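Local coordinates for glycerophosphoryl diester phosphodiesterase (Parabacteroides distasonis, PDB 3MZ2), which probably hydrolyses glycerophosphodiesters, releasing an alcohol and glycerol phosphate, at residues M230-A236 against V260-D266; R69-V75 against V94-W99. All blocks are in the same frame, centred on the assembly; numbering follows the deposited sequence. Where two conformers were deposited one is given.

Interaction 1. Residues M230-A236 against V260-D266; sequences MCMISTA and VDIIESD
Met232 and Glu264 meet on one face of a parallel strand pair, 231-234 beside 262-265, whose axes come within 4.6 Å. In the conformer described here the selenomethionine chain of Met232 bends at chi3 (92°), with CE 3.5 Å from Glu264 CB, while its CG lies 3.7 Å from Ile262 CB. Glu264 runs extended, CG opposite the backbone N (chi1 -180°), and its OE1 receives the Ser234 hydroxyl on the anti lone pair, OG to OE1 2.9 Å. With an alanine here the Ser234 hydroxyl would probably lose this acceptor. Polar bonds close the N-terminal end: Asp261 OD2 takes the Cys231 N-H at 2.8 Å on its anti lone pair and is held further by His225, while Arg30 pairs with OD1. Direct backbone bonds end with Thr235 N to Glu264 O, at a C=O...N angle of 176°. The end beyond is more open: Ala236 is partly exposed, its CB 3.7 Å from Asp266 OD2, and a water bridges Ala236 O and Asp266 OD2. Asp266 OD1 is hydrogen-bonded to His37, and the Asp266 side chain lies about 4 Å from a bound sulfate, which may mark a pocket. Helix 245-257 links the strands in a beta-alpha-beta unit of the TIM barrel.

Interaction 2. Residues R69-V75 against V94-W99; sequences RLTKDSV and VSDYTW
Asp73 OD1 accepts the backbone N-H of Trp99 at 3.0 Å, while Lys72 N gives a nearly straight bond (169°) to Tyr97 O. That second bond arrives from above the carbonyl plane, 46° out of it, at an N to O distance of 2.8 Å. Asp73 CG sits between its backbone N and carbonyl carbon (chi1 53°), a rotation that directs the carboxylate across the Thr98 side chain at about a right angle, with OD1 3.7 Å from Thr98 CB. Apolar contacts flank these bonds: Val75 CG2 lies 4.0 Å from Trp99 CB, and Arg69 CD rests 3.8 Å from Val94 CB. The segment 69-75 is a connection between antiparallel strands 63-70 and 76-78, with a type I turn from Thr71 to Ser74, and it meets the 3-10 segment 94-96 and the start of helix 99-102, where Thr98 is the N-cap. In the next shell, Thr71 OG1 donates to Asp73 OD1 at 2.7 Å, from the opposite face of the carboxylate plane to Trp99 N, so two donors fix that oxygen. Thr71 OG1 in turn accepts Val75 N at 3.0 Å. Farther out, the Arg69 guanidinium bonds the Phe79 and His80 carbonyls and forms a salt bridge with Asp82.

How the interactions relate
Interaction 1 is a core contact, its centre about 9 Å from that of the chain, whereas interaction 2 is partly buried and lies about 23 Å out, on the other side of the chain's centre. Their nearest atoms are about 15 Å apart, so they do not touch. Both nevertheless reach the same sheet: strand 33-36 pairs with 262-265 on one side and with 63-70 on the other. Seven direct hydrogen bonds cross interaction 1, chiefly regular parallel-strand bonds, and 707 Å² is buried between its segments. Interaction 2 buries 487 Å² and relies on two crossing bonds, with a carboxylate and a backbone carbonyl as acceptors, where a turn meets a helix start.

Interaction 1. Residues M230-A236 against V260-D266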
loop_
_atom_site.group_PDB
_atom_site.type_symbol
_atom_site.label_atom_id
_atom_site.label_comp_id
_atom_site.label_asym_id
_atom_site.label_seq_id
_atom_site.Cartn_x
_atom_site.Cartn_y
_atom_site.Cartn_z
HETATM N N MSE A 230 15.798 19.091 1.189
HETATM C CA MSE A 230 16.051 18.561 2.528
HETATM C C MSE A 230 15.730 17.083 2.595
HETATM O O MSE A 230 14.775 16.642 1.953
HETATM C CB MSE A 230 15.210 19.276 3.568
HETATM C CG MSE A 230 15.734 20.659 3.732
HETATM SE SE MSE A 230 14.813 21.870 4.907
HETATM C CE MSE A 230 15.521 21.276 6.625
ATOM N N CYS A 231 16.504 16.369 3.409
ATOM C CA CYS A 231 16.474 14.910 3.489
ATOM C C CYS A 231 16.130 14.398 4.898
ATOM O O CYS A 231 16.656 14.881 5.923
ATOM C CB CYS A 231 17.835 14.347 2.983
ATOM S SG CYS A 231 18.202 14.781 1.287
HETATM N N MSE A 232 15.267 13.407 4.891
HETATM C CA MSE A 232 14.694 12.875 6.115
HETATM C C MSE A 232 15.040 11.408 6.259
HETATM O O MSE A 232 14.830 10.617 5.341
HETATM C CB MSE A 232 13.185 12.997 6.073
HETATM C CG MSE A 232 12.523 12.689 7.412
HETATM SE SE MSE A 232 10.633 13.012 7.275
HETATM C CE MSE A 232 10.007 11.241 6.760
ATOM N N ILE A 233 15.531 11.058 7.440
ATOM C CA ILE A 233 15.617 9.665 7.901
ATOM C C ILE A 233 14.468 9.336 8.835
ATOM O O ILE A 233 14.128 10.117 9.702
ATOM C CB ILE A 233 16.967 9.427 8.677
ATOM C CG1 ILE A 233 18.161 9.475 7.711
ATOM C CG2 ILE A 233 16.931 8.177 9.510
ATOM C CD1 ILE A 233 18.285 8.223 6.816
ATOM N N SER A 234 13.872 8.150 8.665
ATOM C CA SER A 234 12.865 7.684 9.589
ATOM C C SER A 234 13.534 6.695 10.508
ATOM O O SER A 234 14.062 5.672 10.050
ATOM C CB SER A 234 11.734 6.971 8.905
ATOM O OG SER A 234 10.832 6.474 9.911
ATOM N N THR A 235 13.501 7.002 11.800
ATOM C CA THR A 235 14.043 6.146 12.833
ATOM C C THR A 235 13.004 5.146 13.376
ATOM O O THR A 235 13.314 4.323 14.247
ATOM C CB THR A 235 14.634 6.970 13.988
ATOM O OG1 THR A 235 13.664 7.867 14.509
ATOM C CG2 THR A 235 15.881 7.758 13.496
ATOM N N ALA A 236 11.780 5.191 12.846
ATOM C CA ALA A 236 10.720 4.343 13.394
ATOM C C ALA A 236 11.093 2.860 13.356
ATOM O O ALA A 236 10.933 2.162 14.336
ATOM C CB ALA A 236 9.335 4.631 12.688
ATOM N N VAL A 260 22.006 14.869 7.827
ATOM C CA VAL A 260 20.559 14.670 7.618
ATOM C C VAL A 260 19.796 15.849 8.248
ATOM O O VAL A 260 20.189 16.424 9.304
ATOM C CB VAL A 260 20.116 13.343 8.211
ATOM C CG1 VAL A 260 18.579 13.245 8.252
ATOM C CG2 VAL A 260 20.718 12.145 7.412
ATOM N N ASP A 261 18.726 16.262 7.565
ATOM C CA ASP A 261 18.004 17.522 7.862
ATOM C C ASP A 261 16.816 17.310 8.768
ATOM O O ASP A 261 16.459 18.206 9.578
ATOM C CB ASP A 261 17.592 18.206 6.552
ATOM C CG ASP A 261 18.775 18.355 5.593
ATOM O OD1 ASP A 261 19.770 18.994 6.012
ATOM O OD2 ASP A 261 18.742 17.711 4.522
ATOM N N ILE A 262 16.159 16.160 8.598
ATOM C CA ILE A 262 14.895 15.902 9.264
ATOM C C ILE A 262 14.938 14.478 9.824
ATOM O O ILE A 262 15.385 13.566 9.157
ATOM C CB ILE A 262 13.670 16.047 8.277
ATOM C CG1 ILE A 262 13.762 17.347 7.429
ATOM C CG2 ILE A 262 12.371 15.950 9.060
ATOM C CD1 ILE A 262 12.732 17.484 6.306
ATOM N N ILE A 263 14.525 14.324 11.086
ATOM C CA ILE A 263 14.286 12.984 11.669
ATOM C C ILE A 263 12.791 12.761 11.836
ATOM O O ILE A 263 12.106 13.585 12.518
ATOM C CB ILE A 263 14.980 12.831 13.015
ATOM C CG1 ILE A 263 16.484 12.786 12.778
ATOM C CG2 ILE A 263 14.528 11.535 13.694
ATOM C CD1 ILE A 263 17.323 12.931 14.080
ATOM N N GLU A 264 12.264 11.724 11.196
ATOM C CA GLU A 264 10.908 11.230 11.470
ATOM C C GLU A 264 10.976 10.093 12.478
ATOM O O GLU A 264 11.701 9.117 12.274
ATOM C CB GLU A 264 10.214 10.730 10.209
ATOM C CG GLU A 264 8.804 10.210 10.454
ATOM C CD GLU A 264 8.274 9.424 9.276
ATOM O OE1 GLU A 264 8.781 8.317 8.991
ATOM O OE2 GLU A 264 7.379 9.920 8.628
ATOM N N SER A 265 10.194 10.212 13.552
ATOM C CA SER A 265 10.319 9.327 14.698
ATOM C C SER A 265 9.009 9.084 15.391
ATOM O O SER A 265 8.139 10.004 15.444
ATOM C CB SER A 265 11.353 9.936 15.671
ATOM O OG SER A 265 11.520 9.211 16.868
ATOM N N ASP A 266 8.861 7.889 15.980
ATOM C CA ASP A 266 7.749 7.599 16.873
ATOM C C ASP A 266 7.964 8.306 18.220
ATOM O O ASP A 266 7.046 8.365 19.005
ATOM C CB ASP A 266 7.577 6.089 17.122
ATOM C CG ASP A 266 6.990 5.350 15.938
ATOM O OD1 ASP A 266 6.177 5.949 15.230
ATOM O OD2 ASP A 266 7.355 4.165 15.724
HETATM O O HOH W 1 9.222 2.437 16.517
#

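Interaction 2. Residues R69-V75 against V94-W99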
loop_
_atom_site.group_PDB
_atom_site.type_symbol
_atom_site.label_atom_id
_atom_site.label_comp_id
_atom_site.label_asym_id
_atom_site.label_seq_id
_atom_site.Cartn_x
_atom_site.Cartn_y
_atom_site.Cartn_z
ATOM N N ARG A 69 -7.619 6.920 6.450
ATOM C CA ARG A 69 -8.306 5.760 5.928
ATOM C C ARG A 69 -9.819 5.905 6.140
ATOM O O ARG A 69 -10.301 6.780 6.849
ATOM C CB ARG A 69 -7.806 4.443 6.555
ATOM C CG ARG A 69 -8.081 4.299 8.008
ATOM C CD ARG A 69 -7.903 2.859 8.526
ATOM N NE ARG A 69 -6.581 2.247 8.249
ATOM C CZ ARG A 69 -6.374 1.285 7.361
ATOM N NH1 ARG A 69 -7.353 0.853 6.582
ATOM N NH2 ARG A 69 -5.147 0.806 7.215
ATOM N N LEU A 70 -10.543 5.016 5.511
ATOM C CA LEU A 70 -11.984 5.158 5.347
ATOM C C LEU A 70 -12.837 4.328 6.308
ATOM O O LEU A 70 -12.559 3.163 6.584
ATOM C CB LEU A 70 -12.358 4.772 3.910
ATOM C CG LEU A 70 -11.879 5.641 2.774
ATOM C CD1 LEU A 70 -12.200 4.993 1.398
ATOM C CD2 LEU A 70 -12.486 7.046 2.914
ATOM N N THR A 71 -13.923 4.924 6.768
ATOM C CA THR A 71 -14.927 4.231 7.569
ATOM C C THR A 71 -15.940 3.572 6.660
ATOM O O THR A 71 -15.877 3.729 5.424
ATOM C CB THR A 71 -15.687 5.224 8.448
ATOM O OG1 THR A 71 -16.410 6.134 7.612
ATOM C CG2 THR A 71 -14.732 6.016 9.359
ATOM N N LYS A 72 -16.909 2.895 7.263
ATOM C CA LYS A 72 -17.989 2.254 6.487
ATOM C C LYS A 72 -18.773 3.288 5.695
ATOM O O LYS A 72 -19.254 2.998 4.597
ATOM C CB LYS A 72 -18.952 1.491 7.399
ATOM C CG LYS A 72 -20.076 0.795 6.620
ATOM C CD LYS A 72 -21.093 0.111 7.507
ATOM C CE LYS A 72 -22.053 -0.768 6.672
ATOM N NZ LYS A 72 -23.342 -1.096 7.377
ATOM N N ASP A 73 -18.929 4.486 6.273
ATOM C CA ASP A 73 -19.650 5.580 5.593
ATOM C C ASP A 73 -18.729 6.587 4.854
ATOM O O ASP A 73 -19.130 7.732 4.615
ATOM C CB ASP A 73 -20.684 6.272 6.523
ATOM C CG ASP A 73 -20.109 6.759 7.843
ATOM O OD1 ASP A 73 -18.998 6.329 8.241
ATOM O OD2 ASP A 73 -20.833 7.560 8.499
ATOM N N SER A 74 -17.501 6.145 4.526
ATOM C CA SER A 74 -16.595 6.856 3.628
ATOM C C SER A 74 -16.080 8.199 4.229
ATOM O O SER A 74 -15.690 9.119 3.491
ATOM C CB SER A 74 -17.253 7.034 2.247
ATOM O OG SER A 74 -17.343 5.772 1.577
ATOM N N VAL A 75 -16.090 8.273 5.562
ATOM C CA VAL A 75 -15.469 9.341 6.303
ATOM C C VAL A 75 -13.984 8.986 6.400
ATOM O O VAL A 75 -13.639 7.835 6.648
ATOM C CB VAL A 75 -16.107 9.492 7.675
ATOM C CG1 VAL A 75 -15.394 10.581 8.517
ATOM C CG2 VAL A 75 -17.604 9.819 7.497
ATOM N N VAL A 94 -11.477 -0.895 10.612
ATOM C CA VAL A 94 -12.066 0.455 10.617
ATOM C C VAL A 94 -13.230 0.527 9.600
ATOM O O VAL A 94 -14.280 1.114 9.890
ATOM C CB VAL A 94 -11.010 1.557 10.308
ATOM C CG1 VAL A 94 -11.646 2.873 9.925
ATOM C CG2 VAL A 94 -10.063 1.777 11.487
ATOM N N SER A 95 -13.067 -0.061 8.419
ATOM C CA SER A 95 -14.099 0.092 7.394
ATOM C C SER A 95 -15.369 -0.723 7.684
ATOM O O SER A 95 -16.330 -0.586 6.949
ATOM C CB SER A 95 -13.571 -0.244 6.005
ATOM O OG SER A 95 -13.208 -1.623 5.946
ATOM N N ASP A 96 -15.393 -1.539 8.742
ATOM C CA ASP A 96 -16.666 -2.190 9.176
ATOM C C ASP A 96 -17.601 -1.267 9.971
ATOM O O ASP A 96 -18.734 -1.663 10.247
ATOM C CB ASP A 96 -16.471 -3.413 10.102
ATOM C CG ASP A 96 -15.637 -4.535 9.492
ATOM O OD1 ASP A 96 -15.846 -4.892 8.303
ATOM O OD2 ASP A 96 -14.843 -5.114 10.283
ATOM N N TYR A 97 -17.127 -0.091 10.381
ATOM C CA TYR A 97 -17.869 0.768 11.298
ATOM C C TYR A 97 -18.090 2.142 10.687
ATOM O O TYR A 97 -17.236 2.664 9.999
ATOM C CB TYR A 97 -17.072 0.948 12.598
ATOM C CG TYR A 97 -16.856 -0.337 13.349
ATOM C CD1 TYR A 97 -17.822 -0.830 14.199
ATOM C CD2 TYR A 97 -15.642 -1.023 13.259
ATOM C CE1 TYR A 97 -17.626 -2.012 14.905
ATOM C CE2 TYR A 97 -15.443 -2.213 13.956
ATOM C CZ TYR A 97 -16.436 -2.688 14.786
ATOM O OH TYR A 97 -16.268 -3.852 15.510
ATOM N N THR A 98 -19.257 2.722 10.933
ATOM C CA THR A 98 -19.459 4.116 10.618
ATOM C C THR A 98 -18.607 4.948 11.535
ATOM O O THR A 98 -18.184 4.452 12.606
ATOM C CB THR A 98 -20.918 4.557 10.816
ATOM O OG1 THR A 98 -21.277 4.401 12.189
ATOM C CG2 THR A 98 -21.859 3.722 9.954
ATOM N N TRP A 99 -18.420 6.214 11.156
ATOM C CA TRP A 99 -17.720 7.192 11.984
ATOM C C TRP A 99 -18.371 7.245 13.371
ATOM O O TRP A 99 -17.680 7.192 14.373
ATOM C CB TRP A 99 -17.676 8.601 11.335
ATOM C CG TRP A 99 -17.222 9.659 12.353
ATOM C CD1 TRP A 99 -15.930 9.975 12.702
ATOM C CD2 TRP A 99 -18.060 10.478 13.175
ATOM N NE1 TRP A 99 -15.924 10.963 13.669
ATOM C CE2 TRP A 99 -17.216 11.274 13.984
ATOM C CE3 TRP A 99 -19.444 10.593 13.336
ATOM C CZ2 TRP A 99 -17.722 12.198 14.919
ATOM C CZ3 TRP A 99 -19.943 11.517 14.259
ATOM C CH2 TRP A 99 -19.078 12.304 15.033
#